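Local coordinates for protein alkaline serine protease (Thermobifida fusca, PDB 2PFE) that probably cleaves proteins as a chymotrypsin-fold serine endopeptidase of the alpha-lytic protease type, the chain here being its protease domain, at residues 102-113 / 128-139; 86-97 / 144-152. All coordinates share one frame; numbering follows the deposited sequence.

Interaction 1: 102-113 / 128-139. With AES (4-(2-aminoethyl)benzenesulfonyl fluoride), chain D.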
# COMPACT_ATOMS: atom_id res chain seq x y z
N ALA A 102 -9.80 1.18 -0.18
CA ALA A 102 -11.12 0.99 0.44
C ALA A 102 -12.13 2.06 0.07
O ALA A 102 -13.35 1.82 0.14
CB ALA A 102 -10.99 0.92 1.95
N THR A 103 -11.65 3.24 -0.29
CA THR A 103 -12.55 4.36 -0.55
C THR A 103 -12.98 4.44 -2.02
O THR A 103 -14.17 4.62 -2.32
CB THR A 103 -11.96 5.68 -0.08
OG1 THR A 103 -11.74 5.60 1.32
CG2 THR A 103 -12.92 6.83 -0.32
N THR A 104 -12.02 4.30 -2.93
CA THR A 104 -12.32 4.48 -4.35
C THR A 104 -12.25 3.21 -5.21
O THR A 104 -12.44 3.28 -6.42
CB THR A 104 -11.44 5.54 -4.98
OG1 THR A 104 -10.06 5.14 -4.89
CG2 THR A 104 -11.66 6.89 -4.29
N GLY A 105 -11.97 2.07 -4.58
CA GLY A 105 -11.86 0.81 -5.31
C GLY A 105 -10.62 0.72 -6.17
O GLY A 105 -9.51 1.03 -5.72
N TRP A 106 -10.82 0.30 -7.42
CA TRP A 106 -9.75 0.09 -8.41
C TRP A 106 -9.68 1.24 -9.37
O TRP A 106 -10.68 1.61 -10.01
CB TRP A 106 -10.07 -1.21 -9.16
CG TRP A 106 -9.05 -1.71 -10.14
CD1 TRP A 106 -9.05 -1.51 -11.49
CD2 TRP A 106 -7.95 -2.58 -9.86
NE1 TRP A 106 -7.99 -2.19 -12.07
CE2 TRP A 106 -7.31 -2.86 -11.09
CE3 TRP A 106 -7.44 -3.16 -8.69
CZ2 TRP A 106 -6.18 -3.68 -11.18
CZ3 TRP A 106 -6.32 -3.98 -8.78
CH2 TRP A 106 -5.70 -4.23 -10.02
N ARG A 107 -8.49 1.85 -9.42
CA ARG A 107 -8.25 3.01 -10.28
C ARG A 107 -6.91 2.88 -10.97
O ARG A 107 -5.94 2.43 -10.36
CB ARG A 107 -8.27 4.34 -9.48
CG ARG A 107 -9.56 4.58 -8.69
CD ARG A 107 -10.76 4.89 -9.57
NE ARG A 107 -11.94 4.89 -8.73
CZ ARG A 107 -13.05 5.59 -8.98
NH1 ARG A 107 -13.12 6.36 -10.07
NH2 ARG A 107 -14.07 5.50 -8.12
N CYS A 108 -6.86 3.28 -12.23
CA CYS A 108 -5.64 3.11 -13.00
C CYS A 108 -5.08 4.39 -13.60
O CYS A 108 -5.74 5.42 -13.69
CB CYS A 108 -5.86 2.11 -14.13
SG CYS A 108 -6.54 0.53 -13.55
N GLY A 109 -3.83 4.30 -14.01
CA GLY A 109 -3.16 5.43 -14.59
C GLY A 109 -1.83 5.01 -15.14
O GLY A 109 -1.63 3.85 -15.48
N THR A 110 -0.92 5.98 -15.25
CA THR A 110 0.40 5.78 -15.85
C THR A 110 1.46 6.23 -14.84
O THR A 110 1.27 7.24 -14.15
CB THR A 110 0.53 6.58 -17.19
OG1 THR A 110 -0.44 6.05 -18.12
CG2 THR A 110 1.90 6.43 -17.81
N ILE A 111 2.59 5.51 -14.79
CA ILE A 111 3.73 5.90 -13.98
C ILE A 111 4.45 7.03 -14.72
O ILE A 111 4.88 6.85 -15.87
CB ILE A 111 4.69 4.71 -13.78
CG1 ILE A 111 4.01 3.63 -12.93
CG2 ILE A 111 6.01 5.20 -13.15
CD1 ILE A 111 4.81 2.32 -12.75
N GLN A 112 4.55 8.20 -14.10
CA GLN A 112 5.10 9.37 -14.77
C GLN A 112 6.55 9.67 -14.44
O GLN A 112 7.33 10.06 -15.32
CB GLN A 112 4.30 10.63 -14.41
CG GLN A 112 2.89 10.66 -14.97
CD GLN A 112 2.34 12.08 -15.00
OE1 GLN A 112 2.54 12.85 -14.05
NE2 GLN A 112 1.69 12.44 -16.10
N SER A 113 6.90 9.54 -13.17
CA SER A 113 8.23 9.92 -12.71
C SER A 113 8.55 9.27 -11.38
O SER A 113 7.72 9.23 -10.49
CB SER A 113 8.34 11.44 -12.58
OG SER A 113 7.54 11.92 -11.52
N LEU A 128 9.47 8.74 -4.00
CA LEU A 128 8.12 8.37 -4.41
C LEU A 128 7.96 8.32 -5.92
O LEU A 128 8.62 9.02 -6.67
CB LEU A 128 7.11 9.36 -3.84
CG LEU A 128 7.03 9.44 -2.32
CD1 LEU A 128 6.06 10.54 -1.90
CD2 LEU A 128 6.67 8.10 -1.71
N THR A 129 7.01 7.50 -6.35
CA THR A 129 6.67 7.42 -7.76
C THR A 129 5.35 8.13 -8.02
O THR A 129 4.36 7.80 -7.39
CB THR A 129 6.57 5.95 -8.20
OG1 THR A 129 7.84 5.33 -8.01
CG2 THR A 129 6.16 5.84 -9.68
N ARG A 130 5.38 9.12 -8.91
CA ARG A 130 4.20 9.90 -9.29
C ARG A 130 3.44 9.18 -10.40
O ARG A 130 4.06 8.68 -11.36
CB ARG A 130 4.61 11.31 -9.73
CG ARG A 130 3.45 12.16 -10.08
CD ARG A 130 3.89 13.55 -10.48
NE ARG A 130 4.25 13.64 -11.90
CZ ARG A 130 5.41 14.11 -12.38
NH1 ARG A 130 6.37 14.53 -11.57
NH2 ARG A 130 5.60 14.15 -13.68
N THR A 131 2.12 9.10 -10.26
CA THR A 131 1.27 8.54 -11.30
C THR A 131 0.08 9.44 -11.59
O THR A 131 -0.26 10.32 -10.79
CB THR A 131 0.70 7.14 -10.92
OG1 THR A 131 -0.50 7.29 -10.14
CG2 THR A 131 1.72 6.29 -10.14
N THR A 132 -0.59 9.16 -12.70
CA THR A 132 -1.81 9.87 -13.05
C THR A 132 -3.09 9.25 -12.48
O THR A 132 -4.16 9.76 -12.78
CB THR A 132 -1.99 9.91 -14.56
OG1 THR A 132 -2.10 8.56 -15.05
CG2 THR A 132 -0.84 10.69 -15.25
N ALA A 133 -3.00 8.16 -11.69
CA ALA A 133 -4.18 7.61 -11.04
C ALA A 133 -4.68 8.50 -9.91
O ALA A 133 -3.89 9.23 -9.32
CB ALA A 133 -3.86 6.22 -10.50
N CYS A 134 -5.98 8.44 -9.63
CA CYS A 134 -6.56 9.23 -8.53
C CYS A 134 -6.66 8.39 -7.26
O CYS A 134 -6.62 7.16 -7.31
CB CYS A 134 -7.94 9.74 -8.92
SG CYS A 134 -9.15 8.37 -9.22
N ALA A 135 -6.82 9.07 -6.12
CA ALA A 135 -7.04 8.40 -4.84
C ALA A 135 -7.75 9.36 -3.92
O ALA A 135 -7.73 10.58 -4.15
CB ALA A 135 -5.71 7.95 -4.20
N GLU A 136 -8.30 8.82 -2.84
CA GLU A 136 -8.95 9.62 -1.80
C GLU A 136 -8.60 9.08 -0.42
O GLU A 136 -8.10 7.95 -0.27
CB GLU A 136 -10.46 9.64 -2.01
CG GLU A 136 -10.89 10.30 -3.31
CD GLU A 136 -12.36 10.18 -3.56
OE1 GLU A 136 -13.09 9.83 -2.60
OE2 GLU A 136 -12.78 10.43 -4.72
N GLY A 137 -8.91 9.87 0.62
CA GLY A 137 -8.60 9.46 1.97
C GLY A 137 -9.23 8.09 2.23
O GLY A 137 -10.36 7.83 1.80
N GLY A 138 -8.49 7.22 2.91
CA GLY A 138 -8.91 5.84 3.17
C GLY A 138 -8.19 4.88 2.24
O GLY A 138 -8.07 3.69 2.56
N ASP A 139 -7.74 5.39 1.08
CA ASP A 139 -7.05 4.54 0.09
C ASP A 139 -5.58 4.34 0.46
O ASP A 139 -4.90 3.53 -0.16
CB ASP A 139 -7.09 5.15 -1.32
CG ASP A 139 -8.48 5.10 -1.95
OD1 ASP A 139 -9.30 4.19 -1.64
OD2 ASP A 139 -8.74 5.98 -2.82
C3 AES D . -5.66 11.73 0.33
C2 AES D . -5.05 10.63 0.93
C1 AES D . -4.42 9.67 0.13
S AES D . -3.66 8.22 0.78
O1S AES D . -2.18 8.17 0.57
O2S AES D . -4.41 7.07 -0.36
C6 AES D . -4.43 9.80 -1.26
C5 AES D . -5.03 10.91 -1.86
C4 AES D . -5.65 11.87 -1.07
C7 AES D . -6.29 13.05 -1.80
C8 AES D . -6.45 14.28 -0.91
N8 AES D . -6.39 15.50 -1.70
O HOH W 1 -7.39 6.79 -11.74
O HOH W 2 1.10 12.61 -12.07

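Interaction 2: 86-97 / 144-152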
# COMPACT_ATOMS: atom_id res chain seq x y z
N THR A 86 2.06 -12.17 -8.14
CA THR A 86 3.03 -13.25 -8.40
C THR A 86 4.49 -12.83 -8.16
O THR A 86 5.40 -13.65 -8.24
CB THR A 86 2.91 -13.79 -9.83
OG1 THR A 86 3.22 -12.75 -10.75
CG2 THR A 86 1.52 -14.32 -10.12
N GLY A 87 4.72 -11.55 -7.88
CA GLY A 87 6.08 -11.05 -7.71
C GLY A 87 6.06 -9.54 -7.56
O GLY A 87 4.98 -8.93 -7.46
N SER A 88 7.25 -8.93 -7.54
CA SER A 88 7.38 -7.48 -7.42
C SER A 88 8.40 -6.92 -8.41
O SER A 88 9.20 -6.02 -8.09
CB SER A 88 7.73 -7.07 -5.99
OG SER A 88 8.96 -7.65 -5.59
N GLN A 89 8.34 -7.43 -9.64
CA GLN A 89 9.17 -6.90 -10.72
C GLN A 89 8.73 -5.47 -11.03
O GLN A 89 7.58 -5.23 -11.42
CB GLN A 89 9.04 -7.78 -11.97
CG GLN A 89 9.78 -7.22 -13.18
CD GLN A 89 9.42 -7.95 -14.47
OE1 GLN A 89 10.27 -8.58 -15.10
NE2 GLN A 89 8.15 -7.88 -14.87
N GLU A 90 9.66 -4.54 -10.86
CA GLU A 90 9.42 -3.10 -11.00
C GLU A 90 9.08 -2.75 -12.45
O GLU A 90 9.76 -3.14 -13.37
CB GLU A 90 10.63 -2.31 -10.52
CG GLU A 90 10.46 -0.80 -10.50
CD GLU A 90 11.76 -0.09 -10.17
OE1 GLU A 90 12.69 -0.75 -9.63
OE2 GLU A 90 11.87 1.11 -10.47
N ALA A 91 7.98 -2.01 -12.61
CA ALA A 91 7.57 -1.52 -13.92
C ALA A 91 8.38 -0.29 -14.29
O ALA A 91 8.83 0.45 -13.42
CB ALA A 91 6.10 -1.18 -13.88
N ALA A 92 8.53 -0.06 -15.59
CA ALA A 92 9.24 1.09 -16.11
C ALA A 92 8.41 2.37 -16.04
O ALA A 92 7.16 2.33 -16.03
CB ALA A 92 9.67 0.84 -17.53
N THR A 93 9.11 3.50 -16.01
CA THR A 93 8.47 4.78 -16.19
C THR A 93 7.70 4.75 -17.51
O THR A 93 8.19 4.22 -18.52
CB THR A 93 9.52 5.90 -16.17
OG1 THR A 93 10.15 5.91 -14.88
CG2 THR A 93 8.88 7.27 -16.41
N GLY A 94 6.47 5.24 -17.46
CA GLY A 94 5.58 5.21 -18.61
C GLY A 94 4.61 4.04 -18.62
O GLY A 94 3.66 4.02 -19.41
N SER A 95 4.85 3.04 -17.76
CA SER A 95 3.99 1.86 -17.72
C SER A 95 2.60 2.19 -17.17
O SER A 95 2.46 3.09 -16.33
CB SER A 95 4.61 0.80 -16.82
OG SER A 95 3.81 -0.38 -16.80
N SER A 96 1.59 1.44 -17.59
CA SER A 96 0.31 1.48 -16.90
C SER A 96 0.47 0.90 -15.50
O SER A 96 1.37 0.07 -15.24
CB SER A 96 -0.72 0.66 -17.68
OG SER A 96 -0.28 -0.68 -17.80
N VAL A 97 -0.41 1.31 -14.60
CA VAL A 97 -0.40 0.80 -13.26
C VAL A 97 -1.81 1.02 -12.69
O VAL A 97 -2.52 1.94 -13.11
CB VAL A 97 0.70 1.50 -12.41
CG1 VAL A 97 0.37 2.99 -12.20
CG2 VAL A 97 0.95 0.79 -11.09
N TRP A 144 -0.37 -1.25 -5.43
CA TRP A 144 -0.25 -0.87 -6.84
C TRP A 144 0.27 -2.07 -7.58
O TRP A 144 1.22 -2.72 -7.12
CB TRP A 144 0.75 0.29 -6.99
CG TRP A 144 0.24 1.55 -6.39
CD1 TRP A 144 0.09 1.81 -5.06
CD2 TRP A 144 -0.25 2.73 -7.08
NE1 TRP A 144 -0.46 3.06 -4.87
CE2 TRP A 144 -0.68 3.64 -6.09
CE3 TRP A 144 -0.39 3.07 -8.44
CZ2 TRP A 144 -1.20 4.90 -6.40
CZ3 TRP A 144 -0.95 4.33 -8.76
CH2 TRP A 144 -1.33 5.23 -7.73
N LEU A 145 -0.36 -2.36 -8.71
CA LEU A 145 -0.02 -3.50 -9.57
C LEU A 145 0.16 -3.07 -11.01
O LEU A 145 -0.61 -2.24 -11.54
CB LEU A 145 -1.11 -4.58 -9.52
CG LEU A 145 -1.27 -5.40 -8.24
CD1 LEU A 145 -2.61 -6.12 -8.29
CD2 LEU A 145 -0.12 -6.35 -8.06
N THR A 146 1.19 -3.61 -11.63
CA THR A 146 1.27 -3.61 -13.08
C THR A 146 1.15 -5.07 -13.46
O THR A 146 2.07 -5.87 -13.22
CB THR A 146 2.57 -2.99 -13.60
OG1 THR A 146 2.63 -1.62 -13.17
CG2 THR A 146 2.61 -3.04 -15.13
N GLY A 147 0.00 -5.44 -14.03
CA GLY A 147 -0.34 -6.86 -14.22
C GLY A 147 -0.36 -7.57 -12.88
O GLY A 147 -1.04 -7.13 -11.96
N SER A 148 0.41 -8.65 -12.76
CA SER A 148 0.51 -9.39 -11.49
C SER A 148 1.72 -8.98 -10.62
O SER A 148 2.03 -9.63 -9.61
CB SER A 148 0.54 -10.88 -11.78
OG SER A 148 1.71 -11.17 -12.52
N GLN A 149 2.39 -7.89 -11.00
CA GLN A 149 3.61 -7.46 -10.31
C GLN A 149 3.37 -6.28 -9.37
O GLN A 149 2.96 -5.19 -9.79
CB GLN A 149 4.71 -7.12 -11.32
CG GLN A 149 5.07 -8.30 -12.26
CD GLN A 149 5.70 -9.50 -11.55
OE1 GLN A 149 6.38 -9.36 -10.54
NE2 GLN A 149 5.47 -10.70 -12.09
N ALA A 150 3.62 -6.52 -8.07
CA ALA A 150 3.51 -5.50 -7.03
C ALA A 150 4.46 -4.35 -7.31
O ALA A 150 5.64 -4.58 -7.62
CB ALA A 150 3.82 -6.12 -5.67
N GLN A 151 3.96 -3.12 -7.20
CA GLN A 151 4.73 -1.89 -7.45
C GLN A 151 4.98 -1.03 -6.23
O GLN A 151 6.05 -0.43 -6.13
CB GLN A 151 4.06 -1.02 -8.52
CG GLN A 151 3.91 -1.71 -9.88
CD GLN A 151 5.22 -2.22 -10.43
OE1 GLN A 151 6.19 -1.47 -10.49
NE2 GLN A 151 5.27 -3.51 -10.81
N GLY A 152 3.99 -0.93 -5.32
CA GLY A 152 4.10 0.03 -4.24
C GLY A 152 2.84 0.08 -3.42
O GLY A 152 1.91 -0.68 -3.67
O HOH W 3 8.25 -3.41 -7.90

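Interaction 1: 102-113 / 128-139
Ile111 and Thr131 face each other as a non-hydrogen-bonded antiparallel pair, their CA atoms 4.5 Å apart, and a classic beta bulge follows, in which Gln112 and Ser113 both stand opposite Arg130. These are neighbouring strands, 105-113 and 128-131, of the second beta-barrel of a chymotrypsin-like protease. Arg130 N donates to Ser113 O, and Arg130 O takes Gln112 N at 2.8 Å and, only weakly, Ser113 N.

The side chains repeat the grip. With chi3 at 86° the Arg130 chain bends back, and NE drives almost straight into Gln112 OE1 at 2.9 Å, exactly in the guanidinium plane; the Gln112 amide stands nearly perpendicular to that plane. A water links Gln112 OE1 to Thr131 O, the latter weakly. Beyond the strand pairing, Thr132 takes over: OG1 accepts Thr110 N at 2.8 Å and its backbone N returns a bond to Thr110 O. Thr132 OG1 also sits 3.3 Å from Gly109 CA, where a side chain on the glycine would collide.

At the other end the chain enters the inhibitor pocket, with Ala135 CB against the AES ring. Here the Asp139 carboxylate ties residues 103-104 to the turn 136-139. OD1 accepts Thr103 N and Thr104 N, the latter on its syn lone pair. Asp139 OD2 takes Thr104 OG1 at 2.6 Å and Glu136 N from opposite faces of its plane, and is also salt-bridged to Arg99, so the carboxylate is probably held firmly as an anion. Thr104 CG2 lies 3.4 Å from Glu136 CD, whose OE2 turns to Cys161 N. Thr103 OG1 completes the junction, donating to a lone pair of Gly137 O at 2.7 Å.

Interaction 2: 86-97 / 144-152
Bends at chi2, -66° in Gln149 and -55° in Gln151, fold both glutamine side chains back to meet the backbone of 86-91, while Val97 CG2, anti to its own backbone N, reaches the edge of the Trp144 ring, 3.7 Å from CE3. The contact wraps an irregular loop and the start of strand 96-101 around the 144-152 beta hairpin of the second barrel, whose tip is a type II' turn from Thr146 to Gln149.

The glutamines stand in for strand partners. Gln149 OE1 accepts Gln89 N at 2.9 Å. Gln151 uses both ends of its amide: NE2 donates to Gln89 O and to Gln149 O, the second bond coming from above that carbonyl's plane, and OE1 takes Ala91 N at 2.8 Å in a nearly straight bond of 172°. An alanine in place of Gln151 would probably leave Ala91 N and Gln89 O without these mates and the 89-91 part of the loop less firmly held.

At the turn, Thr86 N donates to Ser148 O and the two hydroxyls, Thr86 OG1 and Ser148 OG, share a bond of 2.8 Å. A water joins Ser88 O to Ala150 O. Where the loop returns to the barrel, Ser96 O is gripped twice, by Ser95 OG and, in its carbonyl plane, by Thr146 OG1 at 3.0 Å.

Overall arrangement
Both interactions belong to one six-stranded closed barrel, their centres about 13 Å apart. Along the chain, 86-97 comes first, then 102-113 and 128-139, and last 144-152, so interaction 2 brackets interaction 1. Strands 96-101 and 105-113 are neighbours, and the contacts meet there: Gly109 N lies 2.8 Å from Val97 O and Ile111 O 2.8 Å from Gly94 N, both probable hydrogen bonds. Inside the barrel Thr131 OG1 packs against Trp144 CH2. Interaction 1 runs from the strands to the inhibitor pocket, which includes Ser140, predicted as part of the charge relay; interaction 2 joins the outer loop to the barrel, and its Trp144 approaches that pocket through a hydrogen bond to Thr154.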